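Anaerobically-induced outer membrane porin OprE (Pseudomonas aeruginosa, PDB 4FRX) probably acts as a porin of the OprD family, a beta-barrel channel that lets solutes pass through the outer membrane. Local coordinates at residues 278-287 against 300-311; 329-337 against 402-410. All coordinates share one frame; numbering follows the deposited sequence. Where two conformers were deposited one is given.

Contact 1. Residues 278-287 against 300-311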
loop_
_atom_site.group_PDB
_atom_site.type_symbol
_atom_site.label_atom_id
_atom_site.label_comp_id
_atom_site.label_asym_id
_atom_site.label_seq_id
_atom_site.Cartn_x
_atom_site.Cartn_y
_atom_site.Cartn_z
ATOM N N GLU A 278 -2.708 -21.903 9.491
ATOM C CA GLU A 278 -4.033 -21.349 9.250
ATOM C C GLU A 278 -4.007 -19.848 9.512
ATOM O O GLU A 278 -3.358 -19.409 10.449
ATOM C CB GLU A 278 -5.035 -21.993 10.198
ATOM C CG GLU A 278 -6.472 -21.752 9.796
ATOM C CD GLU A 278 -7.475 -22.464 10.679
ATOM O OE1 GLU A 278 -7.075 -23.040 11.718
ATOM O OE2 GLU A 278 -8.674 -22.437 10.327
ATOM N N VAL A 279 -4.702 -19.065 8.688
ATOM C CA VAL A 279 -4.875 -17.643 8.996
ATOM C C VAL A 279 -5.683 -17.528 10.293
ATOM O O VAL A 279 -6.661 -18.244 10.473
ATOM C CB VAL A 279 -5.571 -16.868 7.850
ATOM C CG1 VAL A 279 -5.941 -15.462 8.297
ATOM C CG2 VAL A 279 -4.674 -16.813 6.624
ATOM N N ASP A 280 -5.254 -16.630 11.178
ATOM C CA ASP A 280 -5.777 -16.506 12.534
ATOM C C ASP A 280 -5.089 -15.293 13.148
ATOM O O ASP A 280 -4.114 -15.429 13.874
ATOM C CB ASP A 280 -5.441 -17.767 13.353
ATOM C CG ASP A 280 -5.773 -17.628 14.840
ATOM O OD1 ASP A 280 -6.831 -17.060 15.161
ATOM O OD2 ASP A 280 -4.970 -18.094 15.686
ATOM N N ASN A 281 -5.602 -14.099 12.853
ATOM C CA ASN A 281 -4.988 -12.866 13.321
ATOM C C ASN A 281 -6.029 -11.794 13.672
ATOM O O ASN A 281 -6.996 -11.574 12.939
ATOM C CB ASN A 281 -4.009 -12.329 12.260
ATOM C CG ASN A 281 -3.268 -11.071 12.712
ATOM O OD1 ASN A 281 -2.151 -11.145 13.214
ATOM N ND2 ASN A 281 -3.881 -9.917 12.516
ATOM N N ARG A 282 -5.844 -11.182 14.831
ATOM C CA ARG A 282 -6.622 -10.022 15.234
ATOM C C ARG A 282 -5.651 -8.868 15.460
ATOM O O ARG A 282 -4.682 -9.007 16.192
ATOM C CB ARG A 282 -7.441 -10.324 16.501
ATOM C CG ARG A 282 -8.496 -11.415 16.308
ATOM C CD ARG A 282 -9.259 -11.741 17.591
ATOM N NE ARG A 282 -8.427 -12.353 18.628
ATOM C CZ ARG A 282 -7.912 -11.686 19.659
ATOM N NH1 ARG A 282 -8.137 -10.387 19.794
ATOM N NH2 ARG A 282 -7.173 -12.317 20.554
ATOM N N ALA A 283 -5.894 -7.733 14.801
ATOM C CA ALA A 283 -4.995 -6.581 14.904
ATOM C C ALA A 283 -5.806 -5.393 15.430
ATOM O O ALA A 283 -6.930 -5.193 15.009
ATOM C CB ALA A 283 -4.449 -6.247 13.550
ATOM N N PHE A 284 -5.258 -4.626 16.360
ATOM C CA PHE A 284 -5.941 -3.443 16.885
ATOM C C PHE A 284 -4.919 -2.327 17.038
ATOM O O PHE A 284 -3.830 -2.567 17.529
ATOM C CB PHE A 284 -6.581 -3.728 18.251
ATOM C CG PHE A 284 -7.178 -2.504 18.903
ATOM C CD1 PHE A 284 -8.412 -2.017 18.494
ATOM C CD2 PHE A 284 -6.502 -1.834 19.911
ATOM C CE1 PHE A 284 -8.965 -0.887 19.082
ATOM C CE2 PHE A 284 -7.048 -0.702 20.501
ATOM C CZ PHE A 284 -8.281 -0.233 20.085
ATOM N N SER A 285 -5.259 -1.115 16.624
ATOM C CA SER A 285 -4.312 -0.026 16.803
ATOM C C SER A 285 -4.989 1.300 17.102
ATOM O O SER A 285 -6.140 1.517 16.727
ATOM C CB SER A 285 -3.423 0.123 15.580
ATOM O OG SER A 285 -4.179 0.598 14.486
ATOM N N GLY A 286 -4.256 2.163 17.803
ATOM C CA GLY A 286 -4.672 3.526 18.095
ATOM C C GLY A 286 -3.474 4.416 17.824
ATOM O O GLY A 286 -2.377 4.144 18.311
ATOM N N LEU A 287 -3.659 5.452 17.008
ATOM C CA LEU A 287 -2.588 6.399 16.738
ATOM C C LEU A 287 -3.139 7.799 16.970
ATOM O O LEU A 287 -4.200 8.131 16.467
ATOM C CB LEU A 287 -2.102 6.260 15.287
ATOM C CG LEU A 287 -1.073 7.280 14.794
ATOM C CD1 LEU A 287 0.279 7.082 15.509
ATOM C CD2 LEU A 287 -0.916 7.218 13.276
ATOM N N GLY A 300 1.595 5.978 18.947
ATOM C CA GLY A 300 0.674 4.935 18.527
ATOM C C GLY A 300 1.002 3.583 19.129
ATOM O O GLY A 300 2.128 3.351 19.549
ATOM N N TYR A 301 0.014 2.696 19.167
ATOM C CA TYR A 301 0.245 1.347 19.650
ATOM C C TYR A 301 -0.561 0.395 18.802
ATOM O O TYR A 301 -1.662 0.718 18.375
ATOM C CB TYR A 301 -0.126 1.215 21.130
ATOM C CG TYR A 301 0.628 0.104 21.817
ATOM C CD1 TYR A 301 1.887 0.327 22.356
ATOM C CD2 TYR A 301 0.098 -1.177 21.895
ATOM C CE1 TYR A 301 2.596 -0.694 22.969
ATOM C CE2 TYR A 301 0.801 -2.200 22.519
ATOM C CZ TYR A 301 2.045 -1.953 23.049
ATOM O OH TYR A 301 2.743 -2.980 23.659
ATOM N N GLN A 302 0.023 -0.764 18.517
ATOM C CA GLN A 302 -0.641 -1.790 17.736
ATOM C C GLN A 302 -0.423 -3.153 18.388
ATOM O O GLN A 302 0.683 -3.473 18.780
ATOM C CB GLN A 302 -0.030 -1.815 16.344
ATOM C CG GLN A 302 -0.602 -2.882 15.433
ATOM C CD GLN A 302 -0.036 -2.749 14.051
ATOM O OE1 GLN A 302 -0.508 -1.937 13.259
ATOM N NE2 GLN A 302 1.031 -3.504 13.770
ATOM N N ILE A 303 -1.484 -3.948 18.467
ATOM C CA ILE A 303 -1.414 -5.270 19.058
ATOM C C ILE A 303 -1.890 -6.318 18.053
ATOM O O ILE A 303 -2.995 -6.213 17.534
ATOM C CB ILE A 303 -2.311 -5.339 20.308
ATOM C CG1 ILE A 303 -1.832 -4.320 21.349
ATOM C CG2 ILE A 303 -2.360 -6.772 20.867
ATOM C CD1 ILE A 303 -2.794 -4.157 22.515
ATOM N N LEU A 304 -1.055 -7.324 17.785
ATOM C CA LEU A 304 -1.445 -8.457 16.948
ATOM C C LEU A 304 -1.587 -9.691 17.805
ATOM O O LEU A 304 -0.640 -10.078 18.484
ATOM C CB LEU A 304 -0.365 -8.766 15.913
ATOM C CG LEU A 304 0.060 -7.622 15.006
ATOM C CD1 LEU A 304 0.830 -8.187 13.807
ATOM C CD2 LEU A 304 -1.149 -6.858 14.554
ATOM N N ASN A 305 -2.751 -10.326 17.752
ATOM C CA ASN A 305 -2.975 -11.585 18.479
ATOM C C ASN A 305 -3.384 -12.670 17.502
ATOM O O ASN A 305 -3.896 -12.369 16.413
ATOM C CB ASN A 305 -4.067 -11.409 19.539
ATOM C CG ASN A 305 -3.593 -10.617 20.746
ATOM O OD1 ASN A 305 -2.441 -10.728 21.157
ATOM N ND2 ASN A 305 -4.488 -9.838 21.334
ATOM N N GLY A 306 -3.160 -13.927 17.878
ATOM C CA GLY A 306 -3.434 -15.052 16.992
ATOM C C GLY A 306 -2.144 -15.689 16.485
ATOM O O GLY A 306 -1.057 -15.110 16.607
ATOM N N ASP A 307 -2.265 -16.868 15.887
ATOM C CA ASP A 307 -1.106 -17.615 15.416
ATOM C C ASP A 307 -0.535 -17.171 14.069
ATOM O O ASP A 307 0.582 -17.541 13.731
ATOM C CB ASP A 307 -1.445 -19.101 15.284
ATOM C CG ASP A 307 -1.730 -19.757 16.609
ATOM O OD1 ASP A 307 -1.285 -19.223 17.650
ATOM O OD2 ASP A 307 -2.400 -20.816 16.599
ATOM N N SER A 308 -1.298 -16.433 13.270
ATOM C CA SER A 308 -0.786 -16.067 11.945
ATOM C C SER A 308 -0.345 -14.614 11.922
ATOM O O SER A 308 -0.811 -13.800 12.733
ATOM C CB SER A 308 -1.833 -16.307 10.857
ATOM O OG SER A 308 -2.689 -15.178 10.722
ATOM N N ASP A 309 0.573 -14.306 11.011
ATOM C CA ASP A 309 0.886 -12.917 10.682
ATOM C C ASP A 309 -0.376 -12.229 10.198
ATOM O O ASP A 309 -1.380 -12.865 9.857
ATOM C CB ASP A 309 1.925 -12.825 9.560
ATOM C CG ASP A 309 3.285 -13.399 9.943
ATOM O OD1 ASP A 309 3.511 -13.818 11.106
ATOM O OD2 ASP A 309 4.143 -13.416 9.045
ATOM N N PHE A 310 -0.339 -10.912 10.179
ATOM C CA PHE A 310 -1.431 -10.171 9.588
ATOM C C PHE A 310 -1.435 -10.418 8.079
ATOM O O PHE A 310 -0.420 -10.193 7.432
ATOM C CB PHE A 310 -1.218 -8.691 9.831
ATOM C CG PHE A 310 -2.238 -7.831 9.149
ATOM C CD1 PHE A 310 -3.531 -7.742 9.646
ATOM C CD2 PHE A 310 -1.900 -7.099 8.014
ATOM C CE1 PHE A 310 -4.478 -6.936 9.029
ATOM C CE2 PHE A 310 -2.829 -6.295 7.390
ATOM C CZ PHE A 310 -4.130 -6.211 7.903
ATOM N N PRO A 311 -2.567 -10.890 7.514
ATOM C CA PRO A 311 -2.590 -11.199 6.075
ATOM C C PRO A 311 -2.963 -10.009 5.178
ATOM O O PRO A 311 -3.833 -9.194 5.509
ATOM C CB PRO A 311 -3.669 -12.286 5.979
ATOM C CG PRO A 311 -4.681 -11.854 7.020
ATOM C CD PRO A 311 -3.823 -11.283 8.176
HETATM O O HOH W 1 -2.694 -0.610 12.488
#
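G300 meets L287 in this antiparallel hairpin pairing, two neighbouring strands of the porin barrel wall, with L287 CD1 3.7 Å from G300 CA. Y301, I303 and N305 each exchange two backbone hydrogen bonds, with G286, F284 and R282 in turn. F284, I303 and Y301 share one sheet face. A detergent lies beside F284, modelled in two conformers, consistent with the membrane side. On the other, inward face a water bridges S285 OG and Q302 OE1. It donates to Q302, whose NE2 goes to T327. L304 CD2 packs on A283 CB at 3.5 Å. N305 OD1 binds R340. G306 then ends the ladder at a positive phi of 108°. D307 N donates to D280 OD2 at 3.0 Å, from above the carboxylate plane. S308 N reaches D280 O at 3.1 Å. S308 OG lies between its backbone N and carbonyl carbon (chi1 86°). There it accepts from D280 N at 3.0 Å and donates to D309 O at 2.8 Å. F310 stacks edge-to-face on F246, and P311 CG touches V279 CG1. D280 thus fixes the turn with three bonds. Its OD2 lies 3.9 Å from D307 OD2, which may raise one pKa, partly offset by the D307 N-H.

Contact 2. Residues 329-337 against 402-410; sequences VQIGKFQRA and WKNASFRSG
I331 and Q330 of the loop 329-337 press onto A405 and F407 of strand 402-409. This is the tight half. The side chain of Q330 is stretched, with CG anti to the backbone N (chi1 -179°) and chi2 also extended. That lays its amide carbon CD on A405 CB at 3.4 Å. OE1 sits beside K403 CB at 3.5 Å and close to N404 C, while NE2 has its polar partner in E425. I331 CD1 fits between A405 CB, 3.6 Å away, and F407 CB, 3.7 Å away. I331 CG2 comes up to F407 CG at 3.8 Å; the two side chains meet at a slant. No hydrogen bond joins the two segments here.

The other half is looser. G332 CA stays 4.3 Å from F407 CE1. R336 reaches in from the opposite direction, and its NH2 meets F407 CZ edge to edge at 3.8 Å. The planes are 30° apart, but the groups meet at their edges, so the cation does not lie over the ring face. The nearby S409 OG is not bonded to NH2, but both bind the carboxylate of E379, which is probably what draws them together.

The loop lies against the wall, consistent with a loop folded inside the barrel. It is also tied to strand 377-389, which pairs with 399-409. E381 accepts from the backbone N of I331 and G332, and D383 from that of Q330. I331 also touches Q423 and E425 of strand 423-434 on the far side, while F334 and R336 reach strand 358-370.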
loop_
_atom_site.group_PDB
_atom_site.type_symbol
_atom_site.label_atom_id
_atom_site.label_comp_id
_atom_site.label_asym_id
_atom_site.label_seq_id
_atom_site.Cartn_x
_atom_site.Cartn_y
_atom_site.Cartn_z
ATOM N N VAL A 329 5.913 0.693 7.248
ATOM C CA VAL A 329 6.902 1.760 7.116
ATOM C C VAL A 329 7.904 1.418 6.008
ATOM O O VAL A 329 7.606 0.609 5.134
ATOM C CB VAL A 329 7.595 2.064 8.469
ATOM C CG1 VAL A 329 6.579 2.654 9.452
ATOM C CG2 VAL A 329 8.184 0.791 9.073
ATOM N N GLN A 330 9.076 2.043 6.021
ATOM C CA GLN A 330 9.928 1.994 4.836
ATOM C C GLN A 330 10.494 0.604 4.591
ATOM O O GLN A 330 10.545 0.136 3.453
ATOM C CB GLN A 330 11.050 3.047 4.909
ATOM C CG GLN A 330 11.940 3.058 3.682
ATOM C CD GLN A 330 13.012 4.132 3.732
ATOM O OE1 GLN A 330 12.898 5.104 4.482
ATOM N NE2 GLN A 330 14.065 3.960 2.922
ATOM N N ILE A 331 10.920 -0.061 5.658
ATOM C CA ILE A 331 11.481 -1.400 5.512
ATOM C C ILE A 331 10.517 -2.441 6.068
ATOM O O ILE A 331 10.030 -3.294 5.322
ATOM C CB ILE A 331 12.863 -1.528 6.180
ATOM C CG1 ILE A 331 13.879 -0.618 5.474
ATOM C CG2 ILE A 331 13.335 -2.984 6.180
ATOM C CD1 ILE A 331 15.280 -0.620 6.125
ATOM N N GLY A 332 10.224 -2.354 7.363
ATOM C CA GLY A 332 9.413 -3.372 8.020
ATOM C C GLY A 332 7.927 -3.066 7.989
ATOM O O GLY A 332 7.520 -1.979 7.562
ATOM N N LYS A 333 7.112 -4.025 8.428
ATOM C CA LYS A 333 5.679 -3.789 8.574
ATOM C C LYS A 333 5.173 -4.151 9.973
ATOM O O LYS A 333 4.005 -3.921 10.290
ATOM C CB LYS A 333 4.876 -4.550 7.508
ATOM C CG LYS A 333 5.240 -4.177 6.070
ATOM C CD LYS A 333 4.376 -4.938 5.065
ATOM C CE LYS A 333 4.862 -4.719 3.620
ATOM N NZ LYS A 333 4.831 -3.277 3.228
ATOM N N PHE A 334 6.057 -4.709 10.798
ATOM C CA PHE A 334 5.726 -5.123 12.176
ATOM C C PHE A 334 4.425 -5.930 12.230
ATOM O O PHE A 334 3.587 -5.727 13.099
ATOM C CB PHE A 334 5.667 -3.893 13.100
ATOM C CG PHE A 334 6.968 -3.160 13.182
ATOM C CD1 PHE A 334 7.411 -2.388 12.109
ATOM C CD2 PHE A 334 7.772 -3.276 14.300
ATOM C CE1 PHE A 334 8.635 -1.732 12.154
ATOM C CE2 PHE A 334 8.993 -2.621 14.362
ATOM C CZ PHE A 334 9.431 -1.849 13.284
ATOM N N GLN A 335 4.302 -6.869 11.302
ATOM C CA GLN A 335 3.046 -7.535 11.027
ATOM C C GLN A 335 3.059 -8.991 11.468
ATOM O O GLN A 335 2.145 -9.747 11.152
ATOM C CB GLN A 335 2.730 -7.418 9.529
ATOM C CG GLN A 335 3.360 -8.478 8.623
ATOM C CD GLN A 335 4.889 -8.500 8.646
ATOM O OE1 GLN A 335 5.540 -7.585 9.159
ATOM N NE2 GLN A 335 5.467 -9.564 8.083
ATOM N N ARG A 336 4.085 -9.370 12.229
ATOM C CA ARG A 336 4.323 -10.771 12.565
ATOM C C ARG A 336 3.440 -11.247 13.706
ATOM O O ARG A 336 3.094 -10.474 14.590
ATOM C CB ARG A 336 5.787 -10.980 12.959
ATOM C CG ARG A 336 6.798 -10.435 11.939
ATOM C CD ARG A 336 8.201 -10.504 12.532
ATOM N NE ARG A 336 9.105 -9.510 11.959
ATOM C CZ ARG A 336 9.862 -9.714 10.885
ATOM N NH1 ARG A 336 9.826 -10.883 10.255
ATOM N NH2 ARG A 336 10.657 -8.749 10.441
ATOM N N ALA A 337 3.092 -12.529 13.683
ATOM C CA ALA A 337 2.281 -13.142 14.739
ATOM C C ALA A 337 2.753 -12.804 16.151
ATOM O O ALA A 337 3.910 -13.036 16.489
ATOM C CB ALA A 337 2.255 -14.662 14.567
ATOM N N TRP A 402 14.259 12.588 0.133
ATOM C CA TRP A 402 15.220 11.645 0.691
ATOM C C TRP A 402 14.538 10.853 1.790
ATOM O O TRP A 402 14.026 11.434 2.750
ATOM C CB TRP A 402 16.421 12.388 1.287
ATOM C CG TRP A 402 17.364 11.505 2.064
ATOM C CD1 TRP A 402 17.756 10.228 1.750
ATOM C CD2 TRP A 402 18.028 11.835 3.289
ATOM N NE1 TRP A 402 18.626 9.749 2.708
ATOM C CE2 TRP A 402 18.804 10.715 3.662
ATOM C CE3 TRP A 402 18.040 12.969 4.108
ATOM C CZ2 TRP A 402 19.593 10.702 4.815
ATOM C CZ3 TRP A 402 18.827 12.947 5.256
ATOM C CH2 TRP A 402 19.589 11.828 5.592
ATOM N N LYS A 403 14.519 9.529 1.653
ATOM C CA LYS A 403 13.999 8.677 2.722
ATOM C C LYS A 403 15.133 7.805 3.227
ATOM O O LYS A 403 15.819 7.175 2.429
ATOM C CB LYS A 403 12.849 7.789 2.213
ATOM C CG LYS A 403 11.612 8.566 1.723
ATOM C CD LYS A 403 10.511 7.600 1.284
ATOM C CE LYS A 403 9.272 8.347 0.824
ATOM N NZ LYS A 403 8.775 9.324 1.832
ATOM N N ASN A 404 15.337 7.766 4.543
ATOM C CA ASN A 404 16.326 6.864 5.116
ATOM C C ASN A 404 15.679 5.980 6.173
ATOM O O ASN A 404 14.872 6.455 6.972
ATOM C CB ASN A 404 17.472 7.665 5.740
ATOM C CG ASN A 404 18.439 6.798 6.505
ATOM O OD1 ASN A 404 18.296 6.593 7.709
ATOM N ND2 ASN A 404 19.439 6.275 5.806
ATOM N N ALA A 405 16.036 4.700 6.180
ATOM C CA ALA A 405 15.536 3.781 7.189
ATOM C C ALA A 405 16.658 2.942 7.800
ATOM O O ALA A 405 17.577 2.517 7.096
ATOM C CB ALA A 405 14.440 2.856 6.578
ATOM N N SER A 406 16.579 2.714 9.109
ATOM C CA SER A 406 17.435 1.736 9.781
ATOM C C SER A 406 16.528 0.723 10.449
ATOM O O SER A 406 15.625 1.105 11.186
ATOM C CB SER A 406 18.318 2.391 10.846
ATOM O OG SER A 406 19.352 3.147 10.265
ATOM N N PHE A 407 16.792 -0.555 10.196
ATOM C CA PHE A 407 15.958 -1.654 10.651
ATOM C C PHE A 407 16.855 -2.709 11.284
ATOM O O PHE A 407 17.857 -3.133 10.700
ATOM C CB PHE A 407 15.163 -2.236 9.475
ATOM C CG PHE A 407 14.370 -3.463 9.833
ATOM C CD1 PHE A 407 13.151 -3.354 10.471
ATOM C CD2 PHE A 407 14.867 -4.732 9.553
ATOM C CE1 PHE A 407 12.420 -4.494 10.820
ATOM C CE2 PHE A 407 14.146 -5.865 9.892
ATOM C CZ PHE A 407 12.916 -5.743 10.526
ATOM N N ARG A 408 16.517 -3.106 12.505
ATOM C CA ARG A 408 17.279 -4.133 13.195
ATOM C C ARG A 408 16.302 -5.146 13.766
ATOM O O ARG A 408 15.330 -4.772 14.445
ATOM C CB ARG A 408 18.093 -3.517 14.330
ATOM C CG ARG A 408 18.957 -2.343 13.911
ATOM C CD ARG A 408 20.204 -2.785 13.190
ATOM N NE ARG A 408 21.085 -1.653 12.911
ATOM C CZ ARG A 408 21.084 -0.970 11.771
ATOM N NH1 ARG A 408 20.250 -1.307 10.793
ATOM N NH2 ARG A 408 21.926 0.046 11.605
ATOM N N SER A 409 16.570 -6.421 13.509
ATOM C CA SER A 409 15.646 -7.490 13.876
ATOM C C SER A 409 16.372 -8.724 14.406
ATOM O O SER A 409 17.595 -8.797 14.361
ATOM C CB SER A 409 14.791 -7.869 12.667
ATOM O OG SER A 409 13.705 -8.700 13.041
ATOM N N GLY A 410 15.612 -9.687 14.921
ATOM C CA GLY A 410 16.185 -10.928 15.423
ATOM C C GLY A 410 16.658 -10.863 16.864
ATOM O O GLY A 410 16.252 -9.983 17.628
#

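Overall arrangement
The two contacts come in series along the chain, and their centres are about 17 Å apart. Contact 1 lies in the hairpin of strands 280-292 and 295-305. The chain then makes a long excursion before strand 340-349, and segment 329-337 of contact 2 belongs to it. The loop crosses to strand 399-409, four strands beyond 295-305 in the antiparallel barrel wall. The contacts touch directly. F310 N is 2.9 Å from Q335 O and D309 OD1 is 2.9 Å from A337 N, both probable hydrogen bonds, and L304 CD1 packs on R336. This is consistent with a loop folded into the barrel and narrowing the channel, as in other porins.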